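Local coordinates for protein MHC class I antigen (Ctenopharyngodon idella, PDB 5H5Z) that probably presents peptides at the cell surface as the heavy chain of a bony fish MHC class I molecule, paired with beta-2-microglobulin, at residues T199-S204 / V256-K261. Residues are numbered along the deposited sequence; the frame is centred on the assembly and turned at random.
Sequences TGFYPS and VEHQDK
His258 NE2 donates a weak, bent hydrogen bond to Tyr202 O, 3.2 Å long with 146° at the hydrogen. The contact lies at one end of the immunoglobulin C1-set domain. It joins the end of strand 194-201 and the loop after it, in one sheet of the sandwich, to the end of strand 252-258 and the next turn, in the other. Tyr202 O and, across a cis peptide bond, Pro203 O lie at the imidazole edge, near its plane; His258 CE1 comes 2.9 Å from Pro203 O. His258 ND1 is hydrogen-bonded to Gly205 O, farther along the same loop. With both ring nitrogens facing backbone carbonyls, the ring's rotation is probably set and the doubly protonated form would be favoured. The ring reaches the loop because CG stands anti to the backbone N (chi1 177°). Phe201 CB sits over one imidazole face, 4.2 Å from the ring centroid (CH-pi). The Phe201 ring is oblique to the imidazole (56° between planes). Gln259 CG lies over the rim of the opposite face. A type I' turn runs from His258 to Lys261. Gln259 bends at chi2 and crosses Pro203 at about a right angle, its NE2 3.5 Å from Pro203 CD.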
ATOM      1  N   THR A 199       6.164 -10.130 -13.080  1.00 20.84           N
ATOM      2  CA  THR A 199       5.342 -10.352 -11.886  1.00 20.17           C
ATOM      3  C   THR A 199       5.983 -11.305 -10.876  1.00 20.77           C
ATOM      4  O   THR A 199       6.828 -12.131 -11.233  1.00 23.11           O
ATOM      5  CB  THR A 199       3.924 -10.860 -12.244  1.00 19.07           C
ATOM      6  OG1 THR A 199       3.057 -10.710 -11.110  1.00 21.49           O
ATOM      7  CG2 THR A 199       3.938 -12.333 -12.684  1.00 20.66           C
ATOM      8  N   GLY A 200       5.565 -11.184  -9.619  1.00 20.90           N
ATOM      9  CA  GLY A 200       5.932 -12.143  -8.583  1.00 21.75           C
ATOM     10  C   GLY A 200       7.265 -11.881  -7.921  1.00 20.88           C
ATOM     11  O   GLY A 200       7.805 -12.749  -7.243  1.00 25.10           O
ATOM     12  N   PHE A 201       7.796 -10.680  -8.109  1.00 20.47           N
ATOM     13  CA  PHE A 201       9.125 -10.362  -7.615  1.00 20.72           C
ATOM     14  C   PHE A 201       9.116  -9.622  -6.272  1.00 22.28           C
ATOM     15  O   PHE A 201       8.152  -8.932  -5.920  1.00 21.12           O
ATOM     16  CB  PHE A 201       9.944  -9.602  -8.674  1.00 20.57           C
ATOM     17  CG  PHE A 201       9.292  -8.339  -9.164  1.00 20.59           C
ATOM     18  CD1 PHE A 201       9.477  -7.137  -8.490  1.00 20.90           C
ATOM     19  CD2 PHE A 201       8.496  -8.348 -10.314  1.00 21.73           C
ATOM     20  CE1 PHE A 201       8.881  -5.969  -8.949  1.00 23.45           C
ATOM     21  CE2 PHE A 201       7.895  -7.185 -10.771  1.00 20.99           C
ATOM     22  CZ  PHE A 201       8.085  -5.993 -10.085  1.00 21.84           C
ATOM     23  N   TYR A 202      10.205  -9.803  -5.532  1.00 21.47           N
ATOM     24  CA  TYR A 202      10.466  -9.089  -4.288  1.00 22.23           C
ATOM     25  C   TYR A 202      11.980  -9.045  -4.104  1.00 22.23           C
ATOM     26  O   TYR A 202      12.644 -10.050  -4.364  1.00 23.72           O
ATOM     27  CB  TYR A 202       9.808  -9.805  -3.108  1.00 22.29           C
ATOM     28  CG  TYR A 202       9.799  -8.990  -1.840  1.00 21.09           C
ATOM     29  CD1 TYR A 202      10.878  -9.034  -0.946  1.00 21.33           C
ATOM     30  CD2 TYR A 202       8.710  -8.176  -1.523  1.00 24.25           C
ATOM     31  CE1 TYR A 202      10.873  -8.279   0.213  1.00 23.30           C
ATOM     32  CE2 TYR A 202       8.693  -7.421  -0.353  1.00 25.31           C
ATOM     33  CZ  TYR A 202       9.776  -7.479   0.505  1.00 26.25           C
ATOM     34  OH  TYR A 202       9.766  -6.735   1.660  1.00 28.83           O
ATOM     35  N   PRO A 203      12.542  -7.891  -3.674  1.00 24.69           N
ATOM     36  CA  PRO A 203      11.925  -6.590  -3.347  1.00 25.57           C
ATOM     37  C   PRO A 203      11.329  -5.879  -4.564  1.00 25.58           C
ATOM     38  O   PRO A 203      11.442  -6.366  -5.689  1.00 26.68           O
ATOM     39  CB  PRO A 203      13.090  -5.770  -2.768  1.00 27.92           C
ATOM     40  CG  PRO A 203      14.172  -6.747  -2.479  1.00 30.74           C
ATOM     41  CD  PRO A 203      14.000  -7.856  -3.466  1.00 28.30           C
ATOM     42  N   SER A 204      10.713  -4.724  -4.337  1.00 24.35           N
ATOM     43  CA  SER A 204       9.865  -4.099  -5.359  1.00 25.87           C
ATOM     44  C   SER A 204      10.591  -3.413  -6.521  1.00 25.85           C
ATOM     45  O   SER A 204       9.995  -3.212  -7.582  1.00 27.93           O
ATOM     46  CB  SER A 204       8.875  -3.130  -4.709  1.00 26.13           C
ATOM     47  OG  SER A 204       9.541  -1.959  -4.284  1.00 29.73           O
ATOM     48  N   VAL A 256      14.373  -7.340 -18.521  1.00 24.83           N
ATOM     49  CA  VAL A 256      13.937  -7.105 -17.144  1.00 23.95           C
ATOM     50  C   VAL A 256      15.098  -7.361 -16.188  1.00 27.07           C
ATOM     51  O   VAL A 256      15.646  -8.471 -16.145  1.00 28.02           O
ATOM     52  CB  VAL A 256      12.720  -7.975 -16.753  1.00 22.07           C
ATOM     53  CG1 VAL A 256      12.299  -7.693 -15.321  1.00 23.71           C
ATOM     54  CG2 VAL A 256      11.553  -7.715 -17.691  1.00 23.72           C
ATOM     55  N   GLU A 257      15.473  -6.329 -15.436  1.00 24.09           N
ATOM     56  CA  GLU A 257      16.557  -6.431 -14.460  1.00 27.84           C
ATOM     57  C   GLU A 257      16.046  -6.343 -13.021  1.00 27.20           C
ATOM     58  O   GLU A 257      15.308  -5.427 -12.666  1.00 28.21           O
ATOM     59  CB  GLU A 257      17.635  -5.369 -14.711  1.00 26.55           C
ATOM     60  CG  GLU A 257      18.877  -5.553 -13.841  1.00 31.47           C
ATOM     61  CD  GLU A 257      19.998  -4.583 -14.171  1.00 34.20           C
ATOM     62  OE1 GLU A 257      20.732  -4.197 -13.241  1.00 39.52           O
ATOM     63  OE2 GLU A 257      20.149  -4.204 -15.351  1.00 33.40           O
ATOM     64  N   HIS A 258      16.463  -7.302 -12.199  1.00 26.75           N
ATOM     65  CA  HIS A 258      16.073  -7.367 -10.793  1.00 23.85           C
ATOM     66  C   HIS A 258      17.213  -8.019 -10.033  1.00 27.45           C
ATOM     67  O   HIS A 258      17.705  -9.070 -10.445  1.00 29.63           O
ATOM     68  CB  HIS A 258      14.789  -8.190 -10.651  1.00 23.60           C
ATOM     69  CG  HIS A 258      14.326  -8.381  -9.238  1.00 25.30           C
ATOM     70  ND1 HIS A 258      13.610  -7.424  -8.549  1.00 28.59           N
ATOM     71  CD2 HIS A 258      14.440  -9.438  -8.401  1.00 23.12           C
ATOM     72  CE1 HIS A 258      13.324  -7.876  -7.341  1.00 29.34           C
ATOM     73  NE2 HIS A 258      13.815  -9.096  -7.227  1.00 29.93           N
ATOM     74  N   GLN A 259      17.639  -7.383  -8.941  1.00 26.44           N
ATOM     75  CA  GLN A 259      18.749  -7.885  -8.121  1.00 29.49           C
ATOM     76  C   GLN A 259      19.992  -8.247  -8.954  1.00 30.40           C
ATOM     77  O   GLN A 259      20.526  -9.352  -8.840  1.00 33.71           O
ATOM     78  CB  GLN A 259      18.293  -9.076  -7.260  1.00 31.42           C
ATOM     79  CG  GLN A 259      17.187  -8.752  -6.268  1.00 31.87           C
ATOM     80  CD  GLN A 259      17.617  -7.744  -5.218  1.00 34.94           C
ATOM     81  OE1 GLN A 259      18.638  -7.921  -4.554  1.00 36.57           O
ATOM     82  NE2 GLN A 259      16.835  -6.679  -5.064  1.00 34.42           N
ATOM     83  N   ASP A 260      20.424  -7.310  -9.801  1.00 32.04           N
ATOM     84  CA  ASP A 260      21.648  -7.436 -10.624  1.00 35.89           C
ATOM     85  C   ASP A 260      21.644  -8.592 -11.632  1.00 33.78           C
ATOM     86  O   ASP A 260      22.703  -9.004 -12.126  1.00 37.48           O
ATOM     87  CB  ASP A 260      22.899  -7.511  -9.737  1.00 32.94           C
ATOM     88  CG  ASP A 260      22.895  -6.475  -8.635  1.00 38.07           C
ATOM     89  OD1 ASP A 260      22.747  -5.269  -8.942  1.00 41.36           O
ATOM     90  OD2 ASP A 260      23.033  -6.875  -7.457  1.00 40.87           O
ATOM     91  N   LYS A 261      20.452  -9.104 -11.930  1.00 33.20           N
ATOM     92  CA  LYS A 261      20.279 -10.214 -12.862  1.00 34.86           C
ATOM     93  C   LYS A 261      19.250  -9.818 -13.910  1.00 37.72           C
ATOM     94  O   LYS A 261      18.302  -9.090 -13.602  1.00 37.26           O
ATOM     95  CB  LYS A 261      19.847 -11.481 -12.114  1.00 37.54           C
ATOM     96  CG  LYS A 261      20.873 -11.975 -11.099  1.00 37.60           C
ATOM     97  CD  LYS A 261      20.369 -13.159 -10.280  1.00 52.13           C
ATOM     98  CE  LYS A 261      20.491 -14.474 -11.039  1.00 56.85           C
ATOM     99  NZ  LYS A 261      21.909 -14.891 -11.253  1.00 70.88           N
TER